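Local coordinates for multidrug resistance protein (Vibrio cholerae, PDB 1YC9), which probably acts as the outer membrane channel of a multidrug efflux system, and could contribute to resistance to compounds such as puromycin and acriflavine, at residues P228-A231 with A232-E235; E405-L408 with L409-R413. The protein carries 1 engineered substitution. All blocks are in the same frame, centred on the assembly; numbering follows the deposited sequence.

Interaction 1 of 2, residues P228-A231 with A232-E235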
loop_
_atom_site.group_PDB
_atom_site.type_symbol
_atom_site.label_atom_id
_atom_site.label_comp_id
_atom_site.label_asym_id
_atom_site.label_seq_id
_atom_site.Cartn_x
_atom_site.Cartn_y
_atom_site.Cartn_z
ATOM N N PRO A 228 -23.996 -9.738 -3.883
ATOM C CA PRO A 228 -24.048 -10.368 -5.197
ATOM C C PRO A 228 -25.401 -10.578 -5.856
ATOM O O PRO A 228 -25.371 -10.918 -7.040
ATOM C CB PRO A 228 -23.298 -11.683 -4.966
ATOM C CG PRO A 228 -23.444 -11.968 -3.544
ATOM C CD PRO A 228 -23.461 -10.642 -2.856
ATOM N N ASP A 229 -26.540 -10.334 -5.186
ATOM C CA ASP A 229 -27.871 -10.277 -5.834
ATOM C C ASP A 229 -28.081 -9.112 -6.818
ATOM O O ASP A 229 -28.903 -9.184 -7.733
ATOM C CB ASP A 229 -28.968 -10.129 -4.769
ATOM C CG ASP A 229 -29.421 -11.462 -4.199
ATOM O OD1 ASP A 229 -28.557 -12.310 -3.872
ATOM O OD2 ASP A 229 -30.631 -11.740 -4.039
ATOM N N ARG A 230 -27.396 -8.007 -6.587
ATOM C CA ARG A 230 -27.354 -6.927 -7.549
ATOM C C ARG A 230 -26.739 -7.360 -8.885
ATOM O O ARG A 230 -27.039 -6.776 -9.953
ATOM C CB ARG A 230 -26.557 -5.752 -6.965
ATOM C CG ARG A 230 -26.427 -4.554 -7.853
ATOM C CD ARG A 230 -27.800 -3.947 -8.202
ATOM N NE ARG A 230 -27.754 -2.791 -9.069
ATOM C CZ ARG A 230 -27.790 -2.819 -10.390
ATOM N NH1 ARG A 230 -27.813 -1.674 -11.058
ATOM N NH2 ARG A 230 -27.799 -3.964 -11.055
ATOM N N ALA A 231 -25.832 -8.320 -8.833
ATOM C CA ALA A 231 -25.155 -8.772 -10.043
ATOM C C ALA A 231 -26.120 -9.489 -11.014
ATOM O O ALA A 231 -25.902 -9.481 -12.241
ATOM C CB ALA A 231 -23.995 -9.678 -9.670
ATOM N N ALA A 232 -27.200 -10.047 -10.450
ATOM C CA ALA A 232 -28.178 -10.872 -11.180
ATOM C C ALA A 232 -29.006 -10.074 -12.127
ATOM O O ALA A 232 -29.589 -10.621 -13.066
ATOM C CB ALA A 232 -29.110 -11.601 -10.190
ATOM N N SER A 233 -29.079 -8.778 -11.896
ATOM C CA SER A 233 -29.852 -7.913 -12.754
ATOM C C SER A 233 -28.939 -7.092 -13.659
ATOM O O SER A 233 -29.391 -6.209 -14.350
ATOM C CB SER A 233 -30.779 -7.038 -11.916
ATOM O OG SER A 233 -30.046 -6.132 -11.120
ATOM N N ILE A 234 -27.645 -7.374 -13.679
ATOM C CA ILE A 234 -26.781 -6.674 -14.620
ATOM C C ILE A 234 -26.809 -7.350 -15.980
ATOM O O ILE A 234 -26.558 -8.543 -16.080
ATOM C CB ILE A 234 -25.317 -6.564 -14.126
ATOM C CG1 ILE A 234 -25.277 -5.820 -12.799
ATOM C CG2 ILE A 234 -24.490 -5.861 -15.197
ATOM C CD1 ILE A 234 -23.851 -5.732 -12.143
ATOM N N GLU A 235 -27.091 -6.567 -17.015
ATOM C CA GLU A 235 -27.205 -7.062 -18.388
ATOM C C GLU A 235 -26.092 -6.506 -19.272
ATOM O O GLU A 235 -25.260 -5.700 -18.840
ATOM C CB GLU A 235 -28.594 -6.694 -18.910
HETATM O O HOH W 1 -26.611 -11.134 -14.503
#
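Ala231 and Ile234 close the second half of this winding stretch: Ile234 N donates to Ala231 O at 3.1 Å, one of a run of overlapping bonds that each join a carbonyl to the amide three residues on. The steps before it are looser, with Ala232 N to Asp229 O at 3.3 Å and Ser233 N to Arg230 O at 3.5 Å, both weak. A water donates to Ala231 O and Ile234 O together, bridging the chain as it straightens after the last turn. Arg230 O also receives a weak bond from Ser233 OG (3.3 Å). The hydroxyl gets there because chi1 of 66° sets it between the backbone N and the carbonyl carbon of its own residue, turning it back over the preceding turn. Arg230 runs beside this turn; its CG leaves anti to the backbone N, and a bend at chi2 brings the guanidinium round so that NH2 lies 3.1 Å from Ser233 OG, approached obliquely. Arg230 NH2 comes within 3.6 Å of Ile234 CG1, where the two side chains meet at about a right angle, while CD1 of the isoleucine lies 3.9 Å from Ala231 CA. The arginine NH1 makes a salt bridge with Glu41 on helix 33-44, which should help fix the rotation of the guanidinium. Ile234 rests on Leu220 and Gln34, and Ala231 on Lys217 and Asn218, so helices 33-44 and 189-223 receive the buried side of the stretch; Pro228 packs on Ala357 of the second subunit. Residues 231-234 have the backbone angles of a type I beta turn, the last of a series of such turns in the connection between helices 189-223 and 260-281, a region that in TolC-like outer membrane factors contributes to the equatorial domain.

Interaction 2 of 2, residues E405-L408 with L409-R413; sequences EESL and LNNQR
Leu408 and Gln412 meet one turn apart in helix 398-433, as do Glu406 with Asn410 and Ser407 with Asn411. The hydrogen bonds that hold the two halves together are all of the backbone and all of the i to i+4 kind. Leu409 N donates to Glu405 O at 3.0 Å, nearly straight at 171°, and Asn410, Asn411 and Gln412 continue the pattern to Glu406 O, Ser407 O and Leu408 O. The van der Waals contact is made mainly by Leu408 and Gln412. A chi1 of 177° sets Leu408 CG beside the leucine's own carbonyl carbon, where it lies 3.7 Å from Gln412 CD; Leu408 CD1 is 3.8 Å from Gln412 NE2. The glutamine chain runs extended beyond CG, its CG passing 3.2 Å from Leu408 O, and the two side chains cross at a slant. Among the polar side chains, Asn410 ND2 lies 3.3 Å from Glu406 O without a bonding angle and 3.8 Å from Glu406 CG, with the amide and carboxylate planes 54° apart. Asn411 ND2 is 3.0 Å from Ser407 O, again at a poor angle, and 3.5 Å from Ser407 OG; Asn411 packs on Ser201 of the third subunit. The serine hydroxyl has a weak hydrogen bond with Gln194 of that subunit. The Glu405 carboxylate is hydrogen-bonded through OE2 to Thr174 on helix 117-183, and Arg413 forms a salt bridge with Glu205. The stretch thus meets helices 326-391 and 117-183, helix 189-223 through Arg413, and a neighbouring subunit: it is a regular alpha-helical segment within the long, trimeric alpha-helical barrel that characterises the outer membrane factor family.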
loop_
_atom_site.group_PDB
_atom_site.type_symbol
_atom_site.label_atom_id
_atom_site.label_comp_id
_atom_site.label_asym_id
_atom_site.label_seq_id
_atom_site.Cartn_x
_atom_site.Cartn_y
_atom_site.Cartn_z
ATOM N N GLU A 405 -9.649 -19.971 -40.344
ATOM C CA GLU A 405 -10.594 -19.840 -39.256
ATOM C C GLU A 405 -9.878 -19.243 -38.022
ATOM O O GLU A 405 -10.390 -18.358 -37.350
ATOM C CB GLU A 405 -11.115 -21.241 -38.843
ATOM C CG GLU A 405 -12.303 -21.710 -39.643
ATOM C CD GLU A 405 -12.883 -22.999 -39.120
ATOM O OE1 GLU A 405 -12.152 -23.716 -38.404
ATOM O OE2 GLU A 405 -14.067 -23.276 -39.401
ATOM N N GLU A 406 -8.702 -19.770 -37.755
ATOM C CA GLU A 406 -7.917 -19.391 -36.563
ATOM C C GLU A 406 -7.438 -17.926 -36.679
ATOM O O GLU A 406 -7.575 -17.121 -35.726
ATOM C CB GLU A 406 -6.722 -20.320 -36.494
ATOM C CG GLU A 406 -5.743 -19.980 -35.398
ATOM C CD GLU A 406 -5.897 -20.853 -34.221
ATOM O OE1 GLU A 406 -7.039 -21.315 -33.955
ATOM O OE2 GLU A 406 -4.854 -21.069 -33.587
ATOM N N SER A 407 -6.897 -17.600 -37.848
ATOM C CA SER A 407 -6.420 -16.264 -38.159
ATOM C C SER A 407 -7.576 -15.278 -38.033
ATOM O O SER A 407 -7.399 -14.212 -37.416
ATOM C CB SER A 407 -5.785 -16.228 -39.563
ATOM O OG SER A 407 -5.654 -14.887 -40.018
ATOM N N LEU A 408 -8.754 -15.625 -38.574
ATOM C CA LEU A 408 -9.946 -14.771 -38.477
ATOM C C LEU A 408 -10.366 -14.498 -37.046
ATOM O O LEU A 408 -10.545 -13.378 -36.648
ATOM C CB LEU A 408 -11.139 -15.323 -39.248
ATOM C CG LEU A 408 -12.437 -14.507 -39.126
ATOM C CD1 LEU A 408 -12.236 -13.096 -39.661
ATOM C CD2 LEU A 408 -13.568 -15.208 -39.839
ATOM N N LEU A 409 -10.538 -15.557 -36.273
ATOM C CA LEU A 409 -10.924 -15.428 -34.895
ATOM C C LEU A 409 -9.906 -14.608 -34.094
ATOM O O LEU A 409 -10.319 -13.838 -33.277
ATOM C CB LEU A 409 -11.120 -16.806 -34.238
ATOM C CG LEU A 409 -11.551 -16.799 -32.753
ATOM C CD1 LEU A 409 -12.800 -15.954 -32.550
ATOM C CD2 LEU A 409 -11.838 -18.275 -32.195
ATOM N N ASN A 410 -8.618 -14.835 -34.271
ATOM C CA ASN A 410 -7.599 -14.115 -33.519
ATOM C C ASN A 410 -7.708 -12.614 -33.819
ATOM O O ASN A 410 -7.705 -11.791 -32.917
ATOM C CB ASN A 410 -6.198 -14.619 -33.852
ATOM C CG ASN A 410 -5.913 -15.949 -33.230
ATOM O OD1 ASN A 410 -6.598 -16.330 -32.276
ATOM N ND2 ASN A 410 -4.926 -16.660 -33.756
ATOM N N ASN A 411 -7.902 -12.286 -35.098
ATOM C CA ASN A 411 -8.006 -10.889 -35.521
ATOM C C ASN A 411 -9.311 -10.231 -35.095
ATOM O O ASN A 411 -9.308 -9.087 -34.709
ATOM C CB ASN A 411 -7.786 -10.749 -37.035
ATOM C CG ASN A 411 -6.411 -11.204 -37.479
ATOM O OD1 ASN A 411 -5.459 -10.984 -36.790
ATOM N ND2 ASN A 411 -6.303 -11.739 -38.676
ATOM N N GLN A 412 -10.407 -10.978 -35.077
ATOM C CA GLN A 412 -11.679 -10.478 -34.626
ATOM C C GLN A 412 -11.620 -10.141 -33.148
ATOM O O GLN A 412 -12.153 -9.146 -32.726
ATOM C CB GLN A 412 -12.793 -11.497 -34.860
ATOM C CG GLN A 412 -13.231 -11.616 -36.287
ATOM C CD GLN A 412 -14.253 -12.745 -36.470
ATOM O OE1 GLN A 412 -14.181 -13.821 -35.805
ATOM N NE2 GLN A 412 -15.208 -12.513 -37.364
ATOM N N ARG A 413 -10.968 -10.985 -32.356
ATOM C CA ARG A 413 -10.841 -10.693 -30.944
ATOM C C ARG A 413 -9.961 -9.477 -30.710
ATOM O O ARG A 413 -10.298 -8.637 -29.865
ATOM C CB ARG A 413 -10.326 -11.916 -30.223
ATOM C CG ARG A 413 -11.457 -12.906 -30.178
ATOM C CD ARG A 413 -11.174 -14.099 -29.359
ATOM N NE ARG A 413 -11.396 -13.823 -27.937
ATOM C CZ ARG A 413 -10.989 -14.662 -26.981
ATOM N NH1 ARG A 413 -10.386 -15.788 -27.344
ATOM N NH2 ARG A 413 -11.182 -14.392 -25.691
#

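From the N terminus, residues 228-235 come first, in the connection between helices 189-223 and 260-281; residues 405-413 follow much later, on helix 398-433. Both contacts are local, each between adjoining parts of one stretch, so neither closes a long loop, and they lie in series without nesting or crossing. The centres of interaction 1 and interaction 2 are about 31 Å apart. The nearest atoms of interactions 1 and 2 are about 18 Å apart, so they do not meet. Interaction 1 lays the connection against helices 33-44 and 189-223. Interaction 2 lies where helix 398-433 packs on helices 117-183 and 326-391. Each also reaches a different neighbouring subunit, the second for interaction 1 and the third for interaction 2.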